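Myosin-2 (Saccharomyces cerevisiae, PDB 6IXO) carries organelles and proteins along polarized actin cables as a class V myosin heavy chain, gripping cargo receptors through the globular tail domain described here. Local coordinates at residues Y156-Q167 and E373-F381; H220-A228 and P380-K388. All blocks are in the same frame, centred on the assembly; numbering follows the deposited sequence.

Contact 1: Y156-Q167 and E373-F381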
loop_
_atom_site.group_PDB
_atom_site.type_symbol
_atom_site.label_atom_id
_atom_site.label_comp_id
_atom_site.label_asym_id
_atom_site.label_seq_id
_atom_site.Cartn_x
_atom_site.Cartn_y
_atom_site.Cartn_z
ATOM N N TYR A 156 2.680 -5.582 9.672
ATOM C CA TYR A 156 3.812 -5.708 8.737
ATOM C C TYR A 156 3.497 -6.668 7.605
ATOM O O TYR A 156 3.714 -6.362 6.401
ATOM C CB TYR A 156 5.042 -6.188 9.496
ATOM C CG TYR A 156 6.302 -6.293 8.644
ATOM C CD1 TYR A 156 7.143 -5.191 8.491
ATOM C CD2 TYR A 156 6.652 -7.487 8.018
ATOM C CE1 TYR A 156 8.305 -5.266 7.726
ATOM C CE2 TYR A 156 7.839 -7.578 7.224
ATOM C CZ TYR A 156 8.640 -6.458 7.096
ATOM O OH TYR A 156 9.799 -6.505 6.360
ATOM N N ASN A 157 2.999 -7.838 7.990
ATOM C CA ASN A 157 2.659 -8.899 7.053
ATOM C C ASN A 157 1.604 -8.455 6.087
ATOM O O ASN A 157 1.791 -8.593 4.872
ATOM C CB ASN A 157 2.192 -10.181 7.805
ATOM C CG ASN A 157 3.325 -10.847 8.499
ATOM O OD1 ASN A 157 4.483 -10.433 8.310
ATOM N ND2 ASN A 157 3.039 -11.878 9.310
ATOM N N ILE A 158 0.496 -7.911 6.575
ATOM C CA ILE A 158 -0.575 -7.611 5.616
ATOM C C ILE A 158 -0.187 -6.368 4.781
ATOM O O ILE A 158 -0.600 -6.248 3.630
ATOM C CB ILE A 158 -1.980 -7.418 6.281
ATOM C CG1 ILE A 158 -2.030 -6.248 7.270
ATOM C CG2 ILE A 158 -2.450 -8.728 6.887
ATOM C CD1 ILE A 158 -3.470 -5.727 7.422
ATOM N N TYR A 159 0.644 -5.496 5.325
ATOM C CA TYR A 159 1.100 -4.334 4.531
ATOM C C TYR A 159 1.929 -4.861 3.326
ATOM O O TYR A 159 1.742 -4.426 2.166
ATOM C CB TYR A 159 1.944 -3.389 5.376
ATOM C CG TYR A 159 2.430 -2.204 4.533
ATOM C CD1 TYR A 159 1.589 -1.134 4.304
ATOM C CD2 TYR A 159 3.707 -2.175 3.992
ATOM C CE1 TYR A 159 1.994 -0.020 3.519
ATOM C CE2 TYR A 159 4.152 -1.075 3.186
ATOM C CZ TYR A 159 3.289 -0.025 2.955
ATOM O OH TYR A 159 3.694 1.083 2.235
ATOM N N ASN A 160 2.815 -5.816 3.611
ATOM C CA ASN A 160 3.679 -6.362 2.548
ATOM C C ASN A 160 2.956 -7.258 1.575
ATOM O O ASN A 160 3.254 -7.273 0.381
ATOM C CB ASN A 160 4.840 -7.088 3.183
ATOM C CG ASN A 160 5.959 -6.154 3.475
ATOM O OD1 ASN A 160 6.686 -5.773 2.566
ATOM N ND2 ASN A 160 6.075 -5.705 4.725
ATOM N N ILE A 161 2.024 -8.038 2.081
ATOM C CA ILE A 161 1.224 -8.900 1.210
ATOM C C ILE A 161 0.434 -8.029 0.225
ATOM O O ILE A 161 0.394 -8.273 -0.996
ATOM C CB ILE A 161 0.278 -9.766 2.024
ATOM C CG1 ILE A 161 1.064 -10.885 2.741
ATOM C CG2 ILE A 161 -0.835 -10.377 1.137
ATOM C CD1 ILE A 161 0.231 -11.604 3.867
ATOM N N TRP A 162 -0.170 -6.986 0.767
ATOM C CA TRP A 162 -0.992 -6.082 -0.031
ATOM C C TRP A 162 -0.163 -5.305 -1.045
ATOM O O TRP A 162 -0.535 -5.202 -2.205
ATOM C CB TRP A 162 -1.702 -5.105 0.878
ATOM C CG TRP A 162 -2.691 -4.177 0.181
ATOM C CD1 TRP A 162 -3.799 -4.541 -0.565
ATOM C CD2 TRP A 162 -2.662 -2.760 0.196
ATOM N NE1 TRP A 162 -4.471 -3.411 -0.979
ATOM C CE2 TRP A 162 -3.795 -2.305 -0.514
ATOM C CE3 TRP A 162 -1.792 -1.817 0.752
ATOM C CZ2 TRP A 162 -4.073 -0.953 -0.693
ATOM C CZ3 TRP A 162 -2.086 -0.462 0.596
ATOM C CH2 TRP A 162 -3.213 -0.043 -0.114
ATOM N N LEU A 163 0.945 -4.752 -0.584
ATOM C CA LEU A 163 1.757 -3.891 -1.432
ATOM C C LEU A 163 2.297 -4.717 -2.622
ATOM O O LEU A 163 2.340 -4.230 -3.756
ATOM C CB LEU A 163 2.895 -3.262 -0.620
ATOM C CG LEU A 163 3.642 -2.085 -1.278
ATOM C CD1 LEU A 163 2.673 -1.079 -1.910
ATOM C CD2 LEU A 163 4.563 -1.355 -0.284
ATOM N N LYS A 164 2.670 -5.967 -2.368
ATOM C CA LYS A 164 3.139 -6.823 -3.459
ATOM C C LYS A 164 2.042 -7.074 -4.480
ATOM O O LYS A 164 2.280 -7.050 -5.692
ATOM C CB LYS A 164 3.670 -8.155 -2.913
ATOM C CG LYS A 164 3.984 -9.161 -4.058
ATOM C CD LYS A 164 4.633 -10.480 -3.520
ATOM C CE LYS A 164 5.942 -10.201 -2.736
ATOM N NZ LYS A 164 7.060 -9.583 -3.589
ATOM N N LYS A 165 0.827 -7.302 -4.012
ATOM C CA LYS A 165 -0.294 -7.481 -4.935
ATOM C C LYS A 165 -0.547 -6.222 -5.756
ATOM O O LYS A 165 -0.854 -6.318 -6.951
ATOM C CB LYS A 165 -1.587 -7.870 -4.171
ATOM C CG LYS A 165 -1.604 -9.346 -3.694
ATOM C CD LYS A 165 -2.747 -9.506 -2.600
ATOM C CE LYS A 165 -2.747 -10.961 -2.076
ATOM N NZ LYS A 165 -3.174 -11.902 -3.121
ATOM N N LEU A 166 -0.421 -5.059 -5.122
ATOM C CA LEU A 166 -0.524 -3.796 -5.855
ATOM C C LEU A 166 0.529 -3.700 -6.962
ATOM O O LEU A 166 0.213 -3.292 -8.066
ATOM C CB LEU A 166 -0.350 -2.592 -4.927
ATOM C CG LEU A 166 -1.501 -2.441 -3.906
ATOM C CD1 LEU A 166 -1.176 -1.199 -3.111
ATOM C CD2 LEU A 166 -2.899 -2.258 -4.555
ATOM N N GLN A 167 1.773 -4.034 -6.638
ATOM C CA GLN A 167 2.828 -4.042 -7.653
ATOM C C GLN A 167 2.488 -4.940 -8.830
ATOM O O GLN A 167 2.714 -4.551 -9.991
ATOM C CB GLN A 167 4.163 -4.486 -7.042
ATOM C CG GLN A 167 4.737 -3.465 -6.021
ATOM C CD GLN A 167 6.176 -3.791 -5.637
ATOM O OE1 GLN A 167 6.539 -4.943 -5.526
ATOM N NE2 GLN A 167 6.995 -2.768 -5.463
ATOM N N GLU A 373 12.140 -2.445 -6.878
ATOM C CA GLU A 373 12.165 -2.745 -5.422
ATOM C C GLU A 373 10.982 -3.628 -5.123
ATOM O O GLU A 373 9.837 -3.188 -5.301
ATOM C CB GLU A 373 12.068 -1.480 -4.574
ATOM C CG GLU A 373 13.291 -0.584 -4.579
ATOM C CD GLU A 373 14.564 -1.293 -4.147
ATOM O OE1 GLU A 373 15.647 -0.895 -4.637
ATOM O OE2 GLU A 373 14.487 -2.237 -3.324
ATOM N N THR A 374 11.235 -4.841 -4.642
ATOM C CA THR A 374 10.125 -5.749 -4.421
ATOM C C THR A 374 9.953 -6.066 -2.940
ATOM O O THR A 374 9.107 -6.870 -2.575
ATOM C CB THR A 374 10.315 -7.052 -5.229
ATOM O OG1 THR A 374 11.556 -7.653 -4.863
ATOM C CG2 THR A 374 10.310 -6.707 -6.728
ATOM N N GLY A 375 10.793 -5.473 -2.107
ATOM C CA GLY A 375 10.591 -5.553 -0.666
ATOM C C GLY A 375 11.292 -6.761 -0.065
ATOM O O GLY A 375 12.116 -7.384 -0.728
ATOM N N PRO A 376 10.948 -7.122 1.176
ATOM C CA PRO A 376 9.837 -6.535 1.940
ATOM C C PRO A 376 10.071 -5.102 2.365
ATOM O O PRO A 376 11.230 -4.647 2.458
ATOM C CB PRO A 376 9.746 -7.454 3.188
ATOM C CG PRO A 376 11.092 -7.933 3.404
ATOM C CD PRO A 376 11.676 -8.135 1.967
ATOM N N PHE A 377 8.972 -4.402 2.620
ATOM C CA PHE A 377 9.023 -2.990 2.928
ATOM C C PHE A 377 8.757 -2.696 4.390
ATOM O O PHE A 377 7.957 -3.395 5.011
ATOM C CB PHE A 377 7.982 -2.262 2.104
ATOM C CG PHE A 377 8.153 -2.483 0.626
ATOM C CD1 PHE A 377 9.092 -1.768 -0.070
ATOM C CD2 PHE A 377 7.379 -3.417 -0.031
ATOM C CE1 PHE A 377 9.266 -1.989 -1.475
ATOM C CE2 PHE A 377 7.534 -3.614 -1.433
ATOM C CZ PHE A 377 8.478 -2.901 -2.111
ATOM N N THR A 378 9.395 -1.639 4.892
ATOM C CA THR A 378 9.090 -1.106 6.207
ATOM C C THR A 378 7.585 -0.806 6.315
ATOM O O THR A 378 7.006 -0.208 5.427
ATOM C CB THR A 378 9.921 0.162 6.492
ATOM O OG1 THR A 378 11.311 -0.170 6.409
ATOM C CG2 THR A 378 9.636 0.717 7.957
ATOM N N ASP A 379 6.958 -1.186 7.434
ATOM C CA ASP A 379 5.549 -0.904 7.591
ATOM C C ASP A 379 5.437 0.578 7.991
ATOM O O ASP A 379 5.846 0.937 9.112
ATOM C CB ASP A 379 4.944 -1.839 8.689
ATOM C CG ASP A 379 3.500 -1.486 9.052
ATOM O OD1 ASP A 379 2.851 -0.612 8.396
ATOM O OD2 ASP A 379 2.992 -2.141 9.990
ATOM N N PRO A 380 4.819 1.419 7.155
ATOM C CA PRO A 380 4.885 2.863 7.481
ATOM C C PRO A 380 4.042 3.165 8.741
ATOM O O PRO A 380 4.294 4.158 9.394
ATOM C CB PRO A 380 4.297 3.545 6.247
ATOM C CG PRO A 380 3.359 2.497 5.659
ATOM C CD PRO A 380 4.055 1.169 5.912
ATOM N N PHE A 381 3.068 2.313 9.044
ATOM C CA PHE A 381 2.318 2.443 10.338
ATOM C C PHE A 381 3.233 2.365 11.544
ATOM O O PHE A 381 2.960 2.960 12.606
ATOM C CB PHE A 381 1.267 1.341 10.467
ATOM C CG PHE A 381 0.065 1.565 9.600
ATOM C CD1 PHE A 381 -0.889 2.515 9.949
ATOM C CD2 PHE A 381 -0.098 0.861 8.413
ATOM C CE1 PHE A 381 -2.017 2.736 9.154
ATOM C CE2 PHE A 381 -1.214 1.092 7.594
ATOM C CZ PHE A 381 -2.178 2.020 7.971
HETATM O O HOH W 1 8.132 -8.514 -0.570
HETATM O O HOH W 2 6.645 -6.746 -3.459
#

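Contact 2: H220-A228 and P380-K388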
loop_
_atom_site.group_PDB
_atom_site.type_symbol
_atom_site.label_atom_id
_atom_site.label_comp_id
_atom_site.label_asym_id
_atom_site.label_seq_id
_atom_site.Cartn_x
_atom_site.Cartn_y
_atom_site.Cartn_z
ATOM N N HIS A 220 -9.850 7.277 6.625
ATOM C CA HIS A 220 -9.120 7.979 7.676
ATOM C C HIS A 220 -7.735 7.390 7.911
ATOM O O HIS A 220 -7.305 7.235 9.033
ATOM C CB HIS A 220 -9.941 7.959 8.988
ATOM C CG HIS A 220 -11.365 8.376 8.796
ATOM N ND1 HIS A 220 -11.723 9.678 8.516
ATOM C CD2 HIS A 220 -12.515 7.662 8.812
ATOM C CE1 HIS A 220 -13.035 9.750 8.391
ATOM N NE2 HIS A 220 -13.540 8.544 8.564
ATOM N N ILE A 221 -7.032 7.066 6.844
ATOM C CA ILE A 221 -5.690 6.516 6.980
ATOM C C ILE A 221 -4.695 7.642 7.097
ATOM O O ILE A 221 -4.779 8.621 6.359
ATOM C CB ILE A 221 -5.287 5.646 5.766
ATOM C CG1 ILE A 221 -6.237 4.467 5.627
ATOM C CG2 ILE A 221 -3.851 5.136 5.936
ATOM C CD1 ILE A 221 -6.230 3.572 6.841
ATOM N N GLU A 222 -3.732 7.482 7.991
ATOM C CA GLU A 222 -2.694 8.488 8.216
ATOM C C GLU A 222 -1.901 8.822 6.906
ATOM O O GLU A 222 -1.480 7.922 6.183
ATOM C CB GLU A 222 -1.784 7.976 9.352
ATOM C CG GLU A 222 -2.469 7.921 10.800
ATOM C CD GLU A 222 -3.232 6.594 11.164
ATOM O OE1 GLU A 222 -3.455 6.343 12.396
ATOM O OE2 GLU A 222 -3.641 5.812 10.258
ATOM N N ASN A 223 -1.729 10.117 6.604
ATOM C CA ASN A 223 -1.118 10.546 5.342
ATOM C C ASN A 223 0.285 9.979 5.088
ATOM O O ASN A 223 0.677 9.786 3.930
ATOM C CB ASN A 223 -1.065 12.082 5.264
ATOM C CG ASN A 223 -2.372 12.696 4.762
ATOM O OD1 ASN A 223 -3.239 11.998 4.218
ATOM N ND2 ASN A 223 -2.517 14.014 4.935
ATOM N N GLU A 224 1.053 9.726 6.143
ATOM C CA GLU A 224 2.375 9.096 5.966
ATOM C C GLU A 224 2.281 7.754 5.259
ATOM O O GLU A 224 3.179 7.350 4.529
ATOM C CB GLU A 224 3.050 8.874 7.324
ATOM C CG GLU A 224 3.456 10.142 8.008
ATOM C CD GLU A 224 2.371 10.733 8.921
ATOM O OE1 GLU A 224 1.192 10.292 8.897
ATOM O OE2 GLU A 224 2.721 11.656 9.674
ATOM N N VAL A 225 1.196 7.046 5.501
ATOM C CA VAL A 225 1.053 5.727 4.933
ATOM C C VAL A 225 0.742 5.840 3.438
ATOM O O VAL A 225 1.264 5.086 2.591
ATOM C CB VAL A 225 -0.065 4.958 5.647
ATOM C CG1 VAL A 225 -0.386 3.682 4.887
ATOM C CG2 VAL A 225 0.335 4.651 7.131
ATOM N N PHE A 226 -0.127 6.783 3.117
ATOM C CA PHE A 226 -0.405 7.092 1.716
ATOM C C PHE A 226 0.894 7.442 0.968
ATOM O O PHE A 226 1.172 6.939 -0.152
ATOM C CB PHE A 226 -1.413 8.247 1.629
ATOM C CG PHE A 226 -1.564 8.786 0.187
ATOM C CD1 PHE A 226 -2.247 8.050 -0.749
ATOM C CD2 PHE A 226 -1.047 9.998 -0.154
ATOM C CE1 PHE A 226 -2.407 8.512 -2.101
ATOM C CE2 PHE A 226 -1.187 10.503 -1.492
ATOM C CZ PHE A 226 -1.872 9.747 -2.463
ATOM N N HIS A 227 1.695 8.325 1.572
ATOM C CA HIS A 227 2.968 8.716 0.965
ATOM C C HIS A 227 3.848 7.500 0.696
ATOM O O HIS A 227 4.447 7.377 -0.366
ATOM C CB HIS A 227 3.737 9.720 1.845
ATOM C CG HIS A 227 4.982 10.237 1.193
ATOM N ND1 HIS A 227 6.219 9.648 1.372
ATOM C CD2 HIS A 227 5.174 11.247 0.310
ATOM C CE1 HIS A 227 7.118 10.284 0.638
ATOM N NE2 HIS A 227 6.509 11.257 -0.015
ATOM N N ALA A 228 3.940 6.598 1.661
ATOM C CA ALA A 228 4.846 5.433 1.508
ATOM C C ALA A 228 4.360 4.529 0.398
ATOM O O ALA A 228 5.134 4.078 -0.446
ATOM C CB ALA A 228 4.931 4.628 2.888
ATOM N N PRO A 380 4.819 1.419 7.155
ATOM C CA PRO A 380 4.885 2.863 7.481
ATOM C C PRO A 380 4.042 3.165 8.741
ATOM O O PRO A 380 4.294 4.158 9.394
ATOM C CB PRO A 380 4.297 3.545 6.247
ATOM C CG PRO A 380 3.359 2.497 5.659
ATOM C CD PRO A 380 4.055 1.169 5.912
ATOM N N PHE A 381 3.068 2.313 9.044
ATOM C CA PHE A 381 2.318 2.443 10.338
ATOM C C PHE A 381 3.233 2.365 11.544
ATOM O O PHE A 381 2.960 2.960 12.606
ATOM C CB PHE A 381 1.267 1.341 10.467
ATOM C CG PHE A 381 0.065 1.565 9.600
ATOM C CD1 PHE A 381 -0.889 2.515 9.949
ATOM C CD2 PHE A 381 -0.098 0.861 8.413
ATOM C CE1 PHE A 381 -2.017 2.736 9.154
ATOM C CE2 PHE A 381 -1.214 1.092 7.594
ATOM C CZ PHE A 381 -2.178 2.020 7.971
ATOM N N SER A 382 4.297 1.571 11.425
ATOM C CA SER A 382 5.133 1.281 12.591
ATOM C C SER A 382 5.976 2.521 12.954
ATOM O O SER A 382 6.621 2.565 14.021
ATOM C CB SER A 382 6.043 0.076 12.325
ATOM O OG SER A 382 7.137 0.467 11.493
ATOM N N LEU A 383 5.970 3.514 12.061
ATOM C CA LEU A 383 6.812 4.690 12.224
ATOM C C LEU A 383 6.053 5.849 12.858
ATOM O O LEU A 383 6.627 6.898 13.121
ATOM C CB LEU A 383 7.381 5.161 10.872
ATOM C CG LEU A 383 8.175 4.113 10.098
ATOM C CD1 LEU A 383 8.616 4.756 8.760
ATOM C CD2 LEU A 383 9.363 3.623 10.872
ATOM N N ILE A 384 4.754 5.684 13.055
ATOM C CA ILE A 384 3.985 6.793 13.595
ATOM C C ILE A 384 3.264 6.380 14.888
ATOM O O ILE A 384 3.015 5.186 15.149
ATOM C CB ILE A 384 2.971 7.323 12.579
ATOM C CG1 ILE A 384 1.873 6.305 12.353
ATOM C CG2 ILE A 384 3.649 7.624 11.208
ATOM C CD1 ILE A 384 0.922 6.741 11.270
ATOM N N LYS A 385 2.949 7.396 15.680
ATOM C CA LYS A 385 2.351 7.227 17.002
ATOM C C LYS A 385 1.029 6.541 16.834
ATOM O O LYS A 385 0.316 6.808 15.867
ATOM C CB LYS A 385 2.173 8.582 17.678
ATOM N N THR A 386 0.691 5.643 17.748
ATOM C CA THR A 386 -0.565 4.916 17.618
ATOM C C THR A 386 -1.769 5.766 17.953
ATOM O O THR A 386 -1.658 6.845 18.561
ATOM C CB THR A 386 -0.593 3.644 18.498
ATOM O OG1 THR A 386 -0.394 3.984 19.880
ATOM C CG2 THR A 386 0.496 2.711 18.068
ATOM N N ARG A 387 -2.920 5.254 17.534
ATOM C CA ARG A 387 -4.206 5.894 17.772
ATOM C C ARG A 387 -4.505 5.978 19.292
ATOM O O ARG A 387 -4.683 4.954 19.963
ATOM C CB ARG A 387 -5.301 5.125 17.001
ATOM C CG ARG A 387 -4.955 4.921 15.484
ATOM C CD ARG A 387 -6.060 4.156 14.682
ATOM N NE ARG A 387 -5.881 4.384 13.235
ATOM C CZ ARG A 387 -6.497 3.733 12.241
ATOM N NH1 ARG A 387 -7.360 2.747 12.484
ATOM N NH2 ARG A 387 -6.223 4.065 10.971
ATOM N N LYS A 388 -4.505 7.186 19.839
ATOM C CA LYS A 388 -4.865 7.348 21.261
ATOM C C LYS A 388 -6.291 6.858 21.463
ATOM O O LYS A 388 -7.188 7.238 20.718
ATOM C CB LYS A 388 -4.721 8.801 21.720
ATOM C CG LYS A 388 -3.340 9.397 21.452
ATOM C CD LYS A 388 -2.206 8.583 22.095
ATOM C CE LYS A 388 -2.057 8.882 23.594
ATOM N NZ LYS A 388 -0.736 8.415 24.119
HETATM O O HOH W 3 -8.543 4.146 9.728
HETATM O O HOH W 4 -1.711 5.192 13.877
#

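Contact 1: Y156-Q167 and E373-F381
Loop 373-381 runs antiparallel along segment 156-167 of helix 134-180, with the CA of Asp-379 nearest that of Tyr-156, Pro-376 near Asn-160 and Thr-374 near Lys-164. Asn-160 holds the Phe-377 backbone by both ends of its amide: OD1 receives Phe-377 N on an in-plane lone pair (2.7 Å, N-H...O 174°), while ND2 donates to Phe-377 O at 3.0 Å. The other ND2 hydrogen goes to Tyr-156 O, fixing the rotation of the amide and setting ND2 over the centre of the Tyr-156 ring, whose OH lies 3.3 Å from Pro-376 CB. Farther along, Gln-167 NE2 donates to Glu-373 O (2.9 Å), and a water joins Gln-167 OE1, Lys-164 NZ and Thr-374 O. Side-chain amides thus pin a loop to a long helix of the all-helical cargo-binding tail. Apolar contacts flank these bonds: Leu-163 CD2 lies 3.5 Å from Phe-377 CD2, and Pro-380 CD makes a CH-pi contact over one face of the Tyr-159 ring, 3.4 Å from its centroid. Asp-379 (chi1 172°, CG trans to N) hydrogen-bonds Ser-155 OG through OD2, while OD1 accepts Phe-381 N in an Asx turn. Helix 223-247 packs alongside, Val-229 on Tyr-159 and Thr-232 on Phe-377; helices 71-90 and 97-124 meet Ile-158, Ile-161 and Trp-162.

Contact 2: H220-A228 and P380-K388
Val-225 lays CG2 over the centre of the Phe-381 ring, 3.6 Å from the centroid and 9° off the ring normal, a CH-pi contact. Its CG1 approaches CE2 of the same ring, and both branches of the valine rest on the phenylalanine. Ile-221 CG2 adds an apolar touch at Phe-381 CZ, and one turn beyond Val-225, Ala-228 CB meets Pro-380 CB at 3.6 Å. Val-225 and Ala-228 lie in the first turns of helix 223-247, with Glu-222 at its N-cap position; His-220 is the C-prime residue of the Schellman motif that ends helix 202-218, and loop 380-388 packs where one helix of the globular tail gives way to the next. The Glu-222 chain bends at chi2 (88°) and brings its carboxylate to Arg-387 in a side-on salt bridge: NE donates to OE1 and NH2 to OE2, both at 3.2 Å, with the two planes 13° apart. OE2 also lies at the edge of the Phe-381 ring, and a water joins OE1 to Lys-385 O. Ile-384 CD1 covers the aliphatic part of Glu-222, 3.5 Å from CB, while CG2 of Ile-384 lies against the Glu-224 side chain. On helix 97-124, Arg-109 packs on Phe-381.

In the fold
From the N terminus the chain runs through several helices, 71-90 and 97-124 among them, into the long helix 134-180, which supplies 156-167, and then through helix 202-218 to 220-228 at the start of helix 223-247. Only after helix 336-350 does the loop preceding helix 403-415 return to both places: 373-381 closes contact 1 over 205 intervening residues, and 380-388 closes contact 2 over 151. The two closures cross rather than nest, their centres 14 Å apart. Pro-380 and Phe-381 belong to both, and the sites also meet directly where Tyr-159 OH packs on Ala-228 CB. One late loop thus ties helix 134-180 to the beginning of helix 223-247.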